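Local coordinates for protein phosphoribosylformylglycinamidine synthase 2 (Thermus thermophilus, PDB 3VIU) that belongs to the PurM-like (AIR synthase-related) family as a single chain with two N-terminal and two C-terminal family domains, and binds ADP and a magnesium ion, at residues Y136-K139 with G140-G144; G179-E183 with E184-R188; V287-E291 with E292-P296; L387-P391 with Q392-R396; S577-L580 with Y581-G585. All blocks are in the same frame, centred on the assembly; numbering follows the deposited sequence.

Contact 1: Y136-K139 with G140-G144; sequences YLLK and GVVSG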
loop_
_atom_site.group_PDB
_atom_site.type_symbol
_atom_site.label_atom_id
_atom_site.label_comp_id
_atom_site.label_asym_id
_atom_site.label_seq_id
_atom_site.Cartn_x
_atom_site.Cartn_y
_atom_site.Cartn_z
ATOM N N TYR A 136 17.793 4.306 12.930
ATOM C CA TYR A 136 17.469 3.109 13.692
ATOM C C TYR A 136 16.198 2.430 13.156
ATOM O O TYR A 136 16.210 1.247 12.824
ATOM C CB TYR A 136 17.282 3.462 15.173
ATOM C CG TYR A 136 16.909 2.281 16.040
ATOM C CD1 TYR A 136 17.876 1.374 16.471
ATOM C CD2 TYR A 136 15.586 2.057 16.411
ATOM C CE1 TYR A 136 17.535 0.273 17.249
ATOM C CE2 TYR A 136 15.230 0.959 17.187
ATOM C CZ TYR A 136 16.211 0.070 17.603
ATOM O OH TYR A 136 15.863 -1.028 18.362
ATOM N N LEU A 137 15.107 3.181 13.074
ATOM C CA LEU A 137 13.843 2.631 12.595
ATOM C C LEU A 137 13.952 2.055 11.189
ATOM O O LEU A 137 13.396 0.996 10.902
ATOM C CB LEU A 137 12.752 3.707 12.651
ATOM C CG LEU A 137 12.372 4.115 14.079
ATOM C CD1 LEU A 137 11.528 5.390 14.103
ATOM C CD2 LEU A 137 11.630 2.961 14.711
ATOM N N LEU A 138 14.674 2.751 10.316
ATOM C CA LEU A 138 14.858 2.306 8.940
ATOM C C LEU A 138 15.591 0.965 8.948
ATOM O O LEU A 138 15.209 0.035 8.239
ATOM C CB LEU A 138 15.682 3.332 8.161
ATOM C CG LEU A 138 15.538 3.466 6.639
ATOM C CD1 LEU A 138 16.846 4.028 6.064
ATOM C CD2 LEU A 138 15.230 2.135 6.004
ATOM N N LYS A 139 16.646 0.863 9.749
ATOM C CA LYS A 139 17.393 -0.380 9.813
ATOM C C LYS A 139 16.482 -1.479 10.341
ATOM O O LYS A 139 16.426 -2.566 9.775
ATOM C CB LYS A 139 18.622 -0.225 10.709
ATOM C CG LYS A 139 19.796 0.487 10.048
ATOM C CD LYS A 139 20.802 0.971 11.086
ATOM C CE LYS A 139 22.178 1.167 10.484
ATOM N NZ LYS A 139 22.160 2.106 9.344
ATOM N N GLY A 140 15.751 -1.174 11.411
ATOM C CA GLY A 140 14.845 -2.142 11.999
ATOM C C GLY A 140 13.761 -2.700 11.083
ATOM O O GLY A 140 13.678 -3.921 10.908
ATOM N N VAL A 141 12.936 -1.841 10.485
ATOM C CA VAL A 141 11.864 -2.356 9.639
ATOM C C VAL A 141 12.346 -3.075 8.386
ATOM O O VAL A 141 11.755 -4.077 8.009
ATOM C CB VAL A 141 10.785 -1.261 9.241
ATOM C CG1 VAL A 141 10.766 -0.131 10.242
ATOM C CG2 VAL A 141 11.011 -0.764 7.843
ATOM N N VAL A 142 13.403 -2.602 7.730
ATOM C CA VAL A 142 13.845 -3.327 6.541
ATOM C C VAL A 142 14.487 -4.665 6.941
ATOM O O VAL A 142 14.378 -5.648 6.212
ATOM C CB VAL A 142 14.825 -2.504 5.657
ATOM C CG1 VAL A 142 14.345 -1.070 5.552
ATOM C CG2 VAL A 142 16.238 -2.587 6.198
ATOM N N SER A 143 15.152 -4.709 8.091
ATOM C CA SER A 143 15.743 -5.965 8.559
ATOM C C SER A 143 14.591 -6.937 8.772
ATOM O O SER A 143 14.634 -8.076 8.309
ATOM C CB SER A 143 16.461 -5.786 9.900
ATOM O OG SER A 143 17.619 -4.987 9.784
ATOM N N GLY A 144 13.567 -6.468 9.486
ATOM C CA GLY A 144 12.402 -7.285 9.776
ATOM C C GLY A 144 11.621 -7.693 8.541
ATOM O O GLY A 144 11.153 -8.829 8.443
#

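Contact 2: G179-E183 with E184-R188; sequences GLLRE and EHLKR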
loop_
_atom_site.group_PDB
_atom_site.type_symbol
_atom_site.label_atom_id
_atom_site.label_comp_id
_atom_site.label_asym_id
_atom_site.label_seq_id
_atom_site.Cartn_x
_atom_site.Cartn_y
_atom_site.Cartn_z
ATOM N N GLY A 179 -1.338 -11.188 -4.768
ATOM C CA GLY A 179 -1.460 -12.629 -4.857
ATOM C C GLY A 179 -2.252 -13.010 -6.091
ATOM O O GLY A 179 -3.159 -12.273 -6.497
ATOM N N LEU A 180 -1.915 -14.138 -6.714
ATOM C CA LEU A 180 -2.662 -14.553 -7.890
ATOM C C LEU A 180 -3.378 -15.862 -7.651
ATOM O O LEU A 180 -2.992 -16.663 -6.796
ATOM C CB LEU A 180 -1.768 -14.648 -9.141
ATOM C CG LEU A 180 -0.844 -15.821 -9.475
ATOM C CD1 LEU A 180 -1.598 -17.134 -9.500
ATOM C CD2 LEU A 180 -0.230 -15.578 -10.840
ATOM N N LEU A 181 -4.438 -16.066 -8.415
ATOM C CA LEU A 181 -5.235 -17.269 -8.306
ATOM C C LEU A 181 -6.077 -17.436 -9.554
ATOM O O LEU A 181 -6.186 -16.527 -10.382
ATOM C CB LEU A 181 -6.159 -17.177 -7.091
ATOM C CG LEU A 181 -7.231 -16.085 -7.149
ATOM C CD1 LEU A 181 -8.252 -16.327 -6.052
ATOM C CD2 LEU A 181 -6.601 -14.707 -7.001
ATOM N N ARG A 182 -6.666 -18.614 -9.683
ATOM C CA ARG A 182 -7.539 -18.917 -10.796
ATOM C C ARG A 182 -8.881 -18.398 -10.316
ATOM O O ARG A 182 -9.294 -18.701 -9.203
ATOM C CB ARG A 182 -7.586 -20.427 -11.021
ATOM C CG ARG A 182 -6.225 -21.032 -11.346
ATOM C CD ARG A 182 -5.739 -20.529 -12.680
ATOM N NE ARG A 182 -6.683 -20.925 -13.716
ATOM C CZ ARG A 182 -6.692 -20.453 -14.957
ATOM N NH1 ARG A 182 -5.799 -19.548 -15.341
ATOM N NH2 ARG A 182 -7.605 -20.894 -15.812
ATOM N N GLU A 183 -9.541 -17.596 -11.141
ATOM C CA GLU A 183 -10.828 -17.014 -10.781
ATOM C C GLU A 183 -11.761 -18.060 -10.164
ATOM O O GLU A 183 -12.388 -17.829 -9.126
ATOM C CB GLU A 183 -11.473 -16.388 -12.023
ATOM C CG GLU A 183 -12.469 -15.284 -11.717
ATOM C CD GLU A 183 -12.935 -14.556 -12.965
ATOM O OE1 GLU A 183 -12.078 -14.227 -13.815
ATOM O OE2 GLU A 183 -14.155 -14.304 -13.090
ATOM N N GLU A 184 -11.827 -19.212 -10.815
ATOM C CA GLU A 184 -12.663 -20.328 -10.386
ATOM C C GLU A 184 -12.502 -20.688 -8.907
ATOM O O GLU A 184 -13.373 -21.335 -8.327
ATOM C CB GLU A 184 -12.327 -21.546 -11.241
ATOM C CG GLU A 184 -10.865 -21.974 -11.114
ATOM C CD GLU A 184 -10.436 -22.960 -12.181
ATOM O OE1 GLU A 184 -11.133 -23.984 -12.363
ATOM O OE2 GLU A 184 -9.397 -22.713 -12.833
ATOM N N HIS A 185 -11.392 -20.267 -8.302
ATOM C CA HIS A 185 -11.104 -20.572 -6.902
ATOM C C HIS A 185 -11.326 -19.413 -5.948
ATOM O O HIS A 185 -10.945 -19.498 -4.779
ATOM C CB HIS A 185 -9.652 -21.026 -6.755
ATOM C CG HIS A 185 -9.321 -22.260 -7.527
ATOM N ND1 HIS A 185 -8.033 -22.579 -7.900
ATOM C CD2 HIS A 185 -10.105 -23.266 -7.982
ATOM C CE1 HIS A 185 -8.038 -23.728 -8.552
ATOM N NE2 HIS A 185 -9.282 -24.166 -8.615
ATOM N N LEU A 186 -11.928 -18.333 -6.426
ATOM C CA LEU A 186 -12.148 -17.177 -5.568
ATOM C C LEU A 186 -12.995 -17.476 -4.332
ATOM O O LEU A 186 -14.205 -17.689 -4.431
ATOM C CB LEU A 186 -12.778 -16.038 -6.368
ATOM C CG LEU A 186 -13.096 -14.751 -5.601
ATOM C CD1 LEU A 186 -11.987 -14.417 -4.620
ATOM C CD2 LEU A 186 -13.285 -13.620 -6.600
ATOM N N LYS A 187 -12.347 -17.486 -3.168
ATOM C CA LYS A 187 -13.035 -17.750 -1.906
ATOM C C LYS A 187 -13.051 -16.524 -0.991
ATOM O O LYS A 187 -12.212 -15.630 -1.108
ATOM C CB LYS A 187 -12.384 -18.931 -1.173
ATOM C CG LYS A 187 -10.983 -18.659 -0.640
ATOM C CD LYS A 187 -10.411 -19.895 0.055
ATOM C CE LYS A 187 -8.941 -19.701 0.440
ATOM N NZ LYS A 187 -8.326 -20.957 0.957
ATOM N N ARG A 188 -14.013 -16.497 -0.076
ATOM C CA ARG A 188 -14.167 -15.391 0.864
ATOM C C ARG A 188 -14.308 -15.894 2.304
ATOM O O ARG A 188 -13.811 -16.965 2.654
ATOM C CB ARG A 188 -15.391 -14.543 0.482
ATOM C CG ARG A 188 -16.693 -15.333 0.360
ATOM C CD ARG A 188 -16.708 -16.205 -0.891
ATOM N NE ARG A 188 -17.588 -17.364 -0.753
ATOM C CZ ARG A 188 -18.915 -17.305 -0.667
ATOM N NH1 ARG A 188 -19.536 -16.132 -0.707
ATOM N NH2 ARG A 188 -19.622 -18.422 -0.542
HETATM O O HOH W 1 -5.816 -20.680 -8.114
#

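Contact 3: V287-E291 with E292-P296; sequences VPTRE and EGMTP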
loop_
_atom_site.group_PDB
_atom_site.type_symbol
_atom_site.label_atom_id
_atom_site.label_comp_id
_atom_site.label_asym_id
_atom_site.label_seq_id
_atom_site.Cartn_x
_atom_site.Cartn_y
_atom_site.Cartn_z
ATOM N N VAL A 287 -9.120 -25.255 21.573
ATOM C CA VAL A 287 -8.105 -24.359 21.019
ATOM C C VAL A 287 -6.688 -24.709 21.516
ATOM O O VAL A 287 -6.434 -24.745 22.718
ATOM C CB VAL A 287 -8.431 -22.869 21.388
ATOM C CG1 VAL A 287 -7.349 -21.936 20.879
ATOM C CG2 VAL A 287 -9.766 -22.470 20.796
ATOM N N PRO A 288 -5.752 -24.976 20.584
ATOM C CA PRO A 288 -4.359 -25.320 20.897
ATOM C C PRO A 288 -3.704 -24.190 21.682
ATOM O O PRO A 288 -3.703 -23.047 21.243
ATOM C CB PRO A 288 -3.722 -25.479 19.517
ATOM C CG PRO A 288 -4.861 -25.904 18.667
ATOM C CD PRO A 288 -5.968 -24.993 19.129
ATOM N N THR A 289 -3.136 -24.518 22.834
ATOM C CA THR A 289 -2.502 -23.522 23.684
ATOM C C THR A 289 -0.987 -23.709 23.770
ATOM O O THR A 289 -0.486 -24.831 23.713
ATOM C CB THR A 289 -3.090 -23.575 25.110
ATOM O OG1 THR A 289 -2.974 -24.911 25.618
ATOM C CG2 THR A 289 -4.553 -23.155 25.106
ATOM N N ARG A 290 -0.270 -22.597 23.925
ATOM C CA ARG A 290 1.185 -22.606 24.017
ATOM C C ARG A 290 1.642 -22.343 25.444
ATOM O O ARG A 290 2.788 -22.632 25.799
ATOM C CB ARG A 290 1.760 -21.526 23.100
ATOM C CG ARG A 290 3.276 -21.470 23.049
ATOM C CD ARG A 290 3.719 -20.223 22.307
ATOM N NE ARG A 290 3.510 -19.018 23.105
ATOM C CZ ARG A 290 3.333 -17.800 22.599
ATOM N NH1 ARG A 290 3.162 -16.763 23.414
ATOM N NH2 ARG A 290 3.309 -17.622 21.281
ATOM N N GLU A 291 0.747 -21.780 26.253
ATOM C CA GLU A 291 1.049 -21.461 27.648
ATOM C C GLU A 291 -0.022 -21.994 28.592
ATOM O O GLU A 291 -1.187 -22.117 28.224
ATOM C CB GLU A 291 1.189 -19.948 27.821
ATOM C CG GLU A 291 2.344 -19.362 27.033
ATOM C CD GLU A 291 2.385 -17.849 27.085
ATOM O OE1 GLU A 291 2.419 -17.295 28.204
ATOM O OE2 GLU A 291 2.387 -17.213 26.009
ATOM N N GLU A 292 0.385 -22.298 29.819
ATOM C CA GLU A 292 -0.519 -22.844 30.823
ATOM C C GLU A 292 -1.339 -21.781 31.551
ATOM O O GLU A 292 -0.968 -20.612 31.580
ATOM C CB GLU A 292 0.292 -23.642 31.850
ATOM C CG GLU A 292 -0.528 -24.628 32.658
ATOM C CD GLU A 292 0.305 -25.396 33.671
ATOM O OE1 GLU A 292 1.484 -25.700 33.378
ATOM O OE2 GLU A 292 -0.232 -25.710 34.757
ATOM N N GLY A 293 -2.460 -22.204 32.131
ATOM C CA GLY A 293 -3.311 -21.306 32.894
ATOM C C GLY A 293 -3.823 -20.065 32.198
ATOM O O GLY A 293 -3.939 -19.000 32.811
HETATM N N MSE A 294 -4.139 -20.191 30.917
HETATM C CA MSE A 294 -4.645 -19.059 30.164
HETATM C C MSE A 294 -6.128 -18.873 30.422
HETATM O O MSE A 294 -6.908 -19.814 30.318
HETATM C CB MSE A 294 -4.397 -19.268 28.676
HETATM C CG MSE A 294 -2.937 -19.185 28.313
HETATM SE SE MSE A 294 -2.680 -19.283 26.418
HETATM C CE MSE A 294 -3.321 -17.522 25.921
ATOM N N THR A 295 -6.509 -17.649 30.762
ATOM C CA THR A 295 -7.898 -17.335 31.049
ATOM C C THR A 295 -8.728 -17.156 29.777
ATOM O O THR A 295 -8.183 -16.977 28.683
ATOM C CB THR A 295 -7.994 -16.065 31.889
ATOM O OG1 THR A 295 -7.383 -14.976 31.185
ATOM C CG2 THR A 295 -7.284 -16.267 33.208
ATOM N N PRO A 296 -10.062 -17.220 29.902
ATOM C CA PRO A 296 -10.907 -17.053 28.718
ATOM C C PRO A 296 -10.572 -15.827 27.862
ATOM O O PRO A 296 -10.339 -15.965 26.664
ATOM C CB PRO A 296 -12.310 -17.014 29.312
ATOM C CG PRO A 296 -12.195 -18.009 30.428
ATOM C CD PRO A 296 -10.868 -17.636 31.065
HETATM O O HOH W 2 -3.762 -22.433 29.020
#

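Contact 4: L387-P391 with Q392-R396; sequences LEADP and QEVLR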
loop_
_atom_site.group_PDB
_atom_site.type_symbol
_atom_site.label_atom_id
_atom_site.label_comp_id
_atom_site.label_asym_id
_atom_site.label_seq_id
_atom_site.Cartn_x
_atom_site.Cartn_y
_atom_site.Cartn_z
ATOM N N LEU A 387 14.037 32.660 -6.480
ATOM C CA LEU A 387 15.180 31.838 -6.110
ATOM C C LEU A 387 16.176 31.719 -7.246
ATOM O O LEU A 387 15.813 31.804 -8.417
ATOM C CB LEU A 387 14.715 30.438 -5.709
ATOM C CG LEU A 387 13.754 30.352 -4.525
ATOM C CD1 LEU A 387 13.252 28.930 -4.388
ATOM C CD2 LEU A 387 14.459 30.808 -3.252
ATOM N N GLU A 388 17.437 31.515 -6.887
ATOM C CA GLU A 388 18.501 31.360 -7.866
ATOM C C GLU A 388 19.559 30.409 -7.338
ATOM O O GLU A 388 19.919 30.448 -6.159
ATOM C CB GLU A 388 19.139 32.713 -8.185
ATOM C CG GLU A 388 18.409 33.502 -9.256
ATOM C CD GLU A 388 19.089 34.821 -9.560
ATOM O OE1 GLU A 388 18.719 35.465 -10.570
ATOM O OE2 GLU A 388 19.990 35.214 -8.781
ATOM N N ALA A 389 20.058 29.552 -8.218
ATOM C CA ALA A 389 21.074 28.593 -7.827
ATOM C C ALA A 389 21.743 28.019 -9.057
ATOM O O ALA A 389 21.191 28.068 -10.152
ATOM C CB ALA A 389 20.446 27.475 -7.004
ATOM N N ASP A 390 22.941 27.481 -8.876
ATOM C CA ASP A 390 23.664 26.891 -9.988
ATOM C C ASP A 390 23.073 25.518 -10.304
ATOM O O ASP A 390 23.231 24.577 -9.534
ATOM C CB ASP A 390 25.150 26.770 -9.643
ATOM C CG ASP A 390 25.924 25.980 -10.676
ATOM O OD1 ASP A 390 25.457 25.890 -11.830
ATOM O OD2 ASP A 390 27.006 25.456 -10.338
ATOM N N PRO A 391 22.367 25.394 -11.441
ATOM C CA PRO A 391 21.773 24.102 -11.803
ATOM C C PRO A 391 22.795 22.969 -11.944
ATOM O O PRO A 391 22.445 21.798 -11.808
ATOM C CB PRO A 391 21.015 24.410 -13.104
ATOM C CG PRO A 391 21.745 25.594 -13.669
ATOM C CD PRO A 391 22.052 26.426 -12.445
ATOM N N GLN A 392 24.054 23.310 -12.204
ATOM C CA GLN A 392 25.088 22.286 -12.324
ATOM C C GLN A 392 25.153 21.543 -11.006
ATOM O O GLN A 392 25.295 20.324 -10.969
ATOM C CB GLN A 392 26.461 22.910 -12.586
ATOM C CG GLN A 392 26.775 23.236 -14.044
ATOM C CD GLN A 392 26.874 21.997 -14.917
ATOM O OE1 GLN A 392 27.192 20.909 -14.439
ATOM N NE2 GLN A 392 26.619 22.162 -16.205
ATOM N N GLU A 393 25.029 22.292 -9.918
ATOM C CA GLU A 393 25.108 21.705 -8.592
ATOM C C GLU A 393 23.771 21.297 -7.980
ATOM O O GLU A 393 23.720 20.384 -7.157
ATOM C CB GLU A 393 25.866 22.652 -7.657
ATOM C CG GLU A 393 26.984 21.947 -6.899
ATOM C CD GLU A 393 26.698 21.843 -5.416
ATOM O OE1 GLU A 393 27.201 20.895 -4.774
ATOM O OE2 GLU A 393 25.978 22.726 -4.891
ATOM N N VAL A 394 22.688 21.955 -8.377
ATOM C CA VAL A 394 21.383 21.594 -7.847
ATOM C C VAL A 394 20.992 20.159 -8.206
ATOM O O VAL A 394 20.447 19.436 -7.371
ATOM C CB VAL A 394 20.290 22.563 -8.335
ATOM C CG1 VAL A 394 18.903 21.955 -8.126
ATOM C CG2 VAL A 394 20.400 23.873 -7.562
ATOM N N LEU A 395 21.267 19.744 -9.438
ATOM C CA LEU A 395 20.927 18.387 -9.853
ATOM C C LEU A 395 21.717 17.368 -9.034
ATOM O O LEU A 395 21.169 16.347 -8.618
ATOM C CB LEU A 395 21.206 18.185 -11.345
ATOM C CG LEU A 395 21.084 16.747 -11.861
ATOM C CD1 LEU A 395 19.675 16.216 -11.616
ATOM C CD2 LEU A 395 21.425 16.703 -13.340
ATOM N N ARG A 396 23.000 17.647 -8.802
ATOM C CA ARG A 396 23.834 16.744 -8.015
ATOM C C ARG A 396 23.352 16.712 -6.570
ATOM O O ARG A 396 23.356 15.660 -5.932
ATOM C CB ARG A 396 25.313 17.168 -8.054
ATOM C CG ARG A 396 26.012 16.967 -9.407
ATOM C CD ARG A 396 27.541 17.001 -9.269
ATOM N NE ARG A 396 28.053 18.332 -8.953
ATOM C CZ ARG A 396 28.419 19.228 -9.866
ATOM N NH1 ARG A 396 28.337 18.938 -11.158
ATOM N NH2 ARG A 396 28.849 20.425 -9.487
#

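Contact 5: S577-L580 with Y581-G585; sequences SEVL and YLLTG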
loop_
_atom_site.group_PDB
_atom_site.type_symbol
_atom_site.label_atom_id
_atom_site.label_comp_id
_atom_site.label_asym_id
_atom_site.label_seq_id
_atom_site.Cartn_x
_atom_site.Cartn_y
_atom_site.Cartn_z
ATOM N N SER A 577 7.929 21.660 -3.403
ATOM C CA SER A 577 8.812 20.825 -4.203
ATOM C C SER A 577 10.082 20.426 -3.488
ATOM O O SER A 577 10.397 20.929 -2.400
ATOM C CB SER A 577 9.197 21.541 -5.487
ATOM O OG SER A 577 10.088 22.610 -5.208
ATOM N N GLU A 578 10.812 19.513 -4.128
ATOM C CA GLU A 578 12.084 19.034 -3.615
ATOM C C GLU A 578 13.108 20.164 -3.700
ATOM O O GLU A 578 13.794 20.465 -2.735
ATOM C CB GLU A 578 12.591 17.851 -4.447
ATOM C CG GLU A 578 11.967 16.514 -4.129
ATOM C CD GLU A 578 12.167 16.113 -2.675
ATOM O OE1 GLU A 578 13.212 16.484 -2.082
ATOM O OE2 GLU A 578 11.277 15.418 -2.134
ATOM N N VAL A 579 13.204 20.792 -4.865
ATOM C CA VAL A 579 14.172 21.853 -5.050
ATOM C C VAL A 579 13.943 23.002 -4.079
ATOM O O VAL A 579 14.895 23.654 -3.661
ATOM C CB VAL A 579 14.164 22.395 -6.508
ATOM C CG1 VAL A 579 12.971 23.330 -6.721
ATOM C CG2 VAL A 579 15.485 23.107 -6.801
ATOM N N LEU A 580 12.686 23.255 -3.723
ATOM C CA LEU A 580 12.393 24.336 -2.784
ATOM C C LEU A 580 12.989 23.979 -1.428
ATOM O O LEU A 580 13.666 24.795 -0.795
ATOM C CB LEU A 580 10.881 24.547 -2.629
ATOM C CG LEU A 580 10.473 25.515 -1.502
ATOM C CD1 LEU A 580 11.048 26.905 -1.761
ATOM C CD2 LEU A 580 8.966 25.587 -1.405
ATOM N N TYR A 581 12.735 22.750 -0.992
ATOM C CA TYR A 581 13.235 22.270 0.288
ATOM C C TYR A 581 14.757 22.293 0.346
ATOM O O TYR A 581 15.334 22.627 1.374
ATOM C CB TYR A 581 12.758 20.846 0.554
ATOM C CG TYR A 581 13.327 20.264 1.822
ATOM C CD1 TYR A 581 12.866 20.680 3.070
ATOM C CD2 TYR A 581 14.334 19.304 1.777
ATOM C CE1 TYR A 581 13.390 20.150 4.242
ATOM C CE2 TYR A 581 14.866 18.767 2.944
ATOM C CZ TYR A 581 14.389 19.195 4.173
ATOM O OH TYR A 581 14.910 18.670 5.334
ATOM N N LEU A 582 15.394 21.925 -0.760
ATOM C CA LEU A 582 16.847 21.903 -0.836
ATOM C C LEU A 582 17.446 23.300 -0.732
ATOM O O LEU A 582 18.485 23.482 -0.104
ATOM C CB LEU A 582 17.304 21.265 -2.152
ATOM C CG LEU A 582 18.817 21.314 -2.396
ATOM C CD1 LEU A 582 19.481 20.211 -1.601
ATOM C CD2 LEU A 582 19.126 21.152 -3.879
ATOM N N LEU A 583 16.786 24.285 -1.336
ATOM C CA LEU A 583 17.290 25.653 -1.324
ATOM C C LEU A 583 16.863 26.546 -0.151
ATOM O O LEU A 583 17.548 27.519 0.167
ATOM C CB LEU A 583 16.937 26.341 -2.649
ATOM C CG LEU A 583 17.522 25.670 -3.901
ATOM C CD1 LEU A 583 16.988 26.364 -5.146
ATOM C CD2 LEU A 583 19.049 25.722 -3.860
ATOM N N THR A 584 15.743 26.232 0.493
ATOM C CA THR A 584 15.282 27.052 1.612
ATOM C C THR A 584 15.231 26.262 2.906
ATOM O O THR A 584 15.103 26.831 3.990
ATOM C CB THR A 584 13.874 27.609 1.364
ATOM O OG1 THR A 584 12.927 26.531 1.382
ATOM C CG2 THR A 584 13.816 28.333 0.027
ATOM N N GLY A 585 15.333 24.949 2.790
ATOM C CA GLY A 585 15.263 24.115 3.969
ATOM C C GLY A 585 13.834 24.057 4.476
ATOM O O GLY A 585 13.568 23.507 5.538
#

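Contact 1: Y136-K139 with G140-G144
Lys139 O is gripped by two groups of Ser143, four residues further along helix 132-152. The hydroxyl OG gives the shorter bond, 2.7 Å to Lys139 O, while the amide Ser143 N bonds to Lys139 O at 3.0 Å. The two donors reach the oxygen from opposite faces of its carbonyl plane, OG standing 39° out of it. A chi1 of -68° places OG beside Ser143's own backbone N, which directs the hydroxyl back over the preceding turn. On the face toward helix 708-723, the CD2 branch of Leu138 meets CG1 of Val142 at 3.4 Å. Val141 N closes a nearly straight alpha-helical bond of 2.9 Å to Leu137 O. The helix is the crossover of the beta-alpha-beta unit formed with strands 116-126 and 156-163, and Leu137 and Val141 lie on Phe126. Lys139 turns its NZ to Leu723 O. Because Lys139 O receives both donors from a single residue, the bond given by the serine hydroxyl stays within its own helix.

Contact 2: G179-E183 with E184-R188
The chain turns sharply after strand 172-182, with His185 N bonded to Arg182 O at 2.8 Å and Leu186 N to Glu183 O at 2.8 Å, two successive i to i+3 bonds of a short 3-10 turn. Both donors stand well above the carbonyl planes they meet. Over this turn Arg182 and Glu184 form a weak, long salt bridge, NE to OE2 at 3.4 Å, with the carboxylate oxygen at the guanidinium edge and the two planes 60° apart. Bends at chi2 and chi3 fold the arginine back so that NE faces the glutamate. The turn follows strand 172-182, an inner strand of a six-stranded mixed sheet, and starts the loop to strand 196-201, which belongs to the next sheet. Arg182 CB makes an off-centre CH-pi contact with the His185 ring, 4.2 Å from its centroid. One water bridges the same two residues, accepting from Arg182 N at 2.7 Å and bonding to His185 ND1 at 2.9 Å. Leu181 CD1 comes within 4.0 Å of Leu186 CA. Arg182 also makes a cation-pi contact with Trp78, and Glu183 pairs with Arg73.

Contact 3: V287-E291 with E292-P296
Van der Waals contact across the bend is made by Met294, a selenomethionine, whose side chain folds back over the backbone oxygen and CB of Glu291. Its CG lies 3.4 Å from Glu291 O, and SE sits 4.2 Å from Glu291 CB. With chi1 at -70°, CG is placed beside Met294's own backbone N, and a bend at chi3 of 73° turns the terminal methyl out of line with the rest of the chain. Thr289 CG2 reaches the selenium only at 4.5 Å, a loose approach. Both Thr289 and Met294 also lie on Leu299 of the helix that follows.

Water closes the backbone turn: it donates to Glu291 O at 2.7 Å and accepts from Met294 N at 3.0 Å, linking the main chain across Glu292 and Gly293. Gly293 has positive phi at the bend. This irregular loop connects strand 279-283 to helix 296-301 in the first C-terminal family domain, and Thr295 occupies the N-cap position of that helix.

Charge interactions run within 287-291 and out to another loop. Arg290 NH1 forms a hydrogen-bonded salt bridge with Glu291 OE2 at 2.7 Å, meeting the oxygen nearly along its C-O direction, while OE2 lies 17° out of the guanidinium plane. That NH1 also pairs with Asp207, and Glu291 OE1 pairs with Arg206, whose guanidinium further donates to Glu292 O.

Contact 4: L387-P391 with Q392-R396
This is a helix N-cap, where the loop ending at Asp390 runs into helix 391-399 and Asp390 caps its first turn. Asp390 OD1 accepts from Gln392 N at 3.0 Å, with the donor 68° out of the carboxylate plane. With its CG anti to the backbone N (chi1 172°), the carboxylate swings forward over the helix start, and OD1 also comes within 3.2 Å of Gln392 CB. The backbone oxygen of the same residue serves two amides: Val394 N bonds to Asp390 O at 2.9 Å in the carbonyl plane, and Glu393 N bonds to Asp390 O at 2.9 Å from 51° above it. The negative carboxylate at this end would probably interact favourably with the helix dipole. One residue earlier, Ala389 CB packs against Val394 CG2 at 3.6 Å, joining the incoming loop to the first turn. Around this start, Pro391 and Gln392 lie on Leu704 of strand 702-707, Pro391 and Val394 touch Phe654, and in helix 578-584 Ala389 touches Leu583 and Val394 touches Val579.

Contact 5: S577-L580 with Y581-G585
Thr584 has chi1 at 68°, which sets OG1 between its own backbone N and carbonyl carbon and leaves CG2 beside the backbone N, where it meets Leu580, whose CG is anti to its backbone N (171°). Leu580 CD1 and Thr584 CG2 consequently lie 3.6 Å apart, one turn from each other on helix 578-584. Leu580 O takes two sound bonds from the threonine: OG1 donates to it at 2.9 Å from 49° above the carbonyl plane, and Thr584 N donates to it at 2.8 Å. On another side of the helix, Val579 CG2 touches Leu583 CD1 at 4.0 Å, and both side chains touch helix 391-399, Val579 at Val394 and Leu583 at Arg397. The helix starts after the N-cap Ser577, whose OG accepts from Leu580 N at 3.1 Å and is also hydrogen-bonded to Leu574 O. It ends at Thr584; Gly585, with positive phi, is the first residue past it. Glu578, about 12 Å from the magnesium ion at its side chain, directs OE2 to Tyr162 OH, and Tyr581 makes a cation-pi contact with Arg452. Thus a hydroxyl side chain works at each end of this short helix: the serine takes up a first-turn amide, and the threonine adds a second donor to a carbonyl of the last turn.

Overall arrangement
Along the chain the five contacts come in series, none nesting within or crossing another, and each closes only a local turn. Contact 1 lies on the crossover helix of the first N-terminal family domain, and contact 2 follows where strand 172-182 turns out of its sheet. Contact 3 then bends the loop between strand 279-283 and helix 296-301. Contact 4 starts helix 391-399, and contact 5 spans helix 578-584. Contacts 4 and 5 alone touch: their centres are about 11 Å apart, with Val394 CG1 to Val579 CG2 at 3.8 Å, tying the two helices together. Contact 3 lies across the chain's centre from that pair, its centre about 64 Å from that of contact 4.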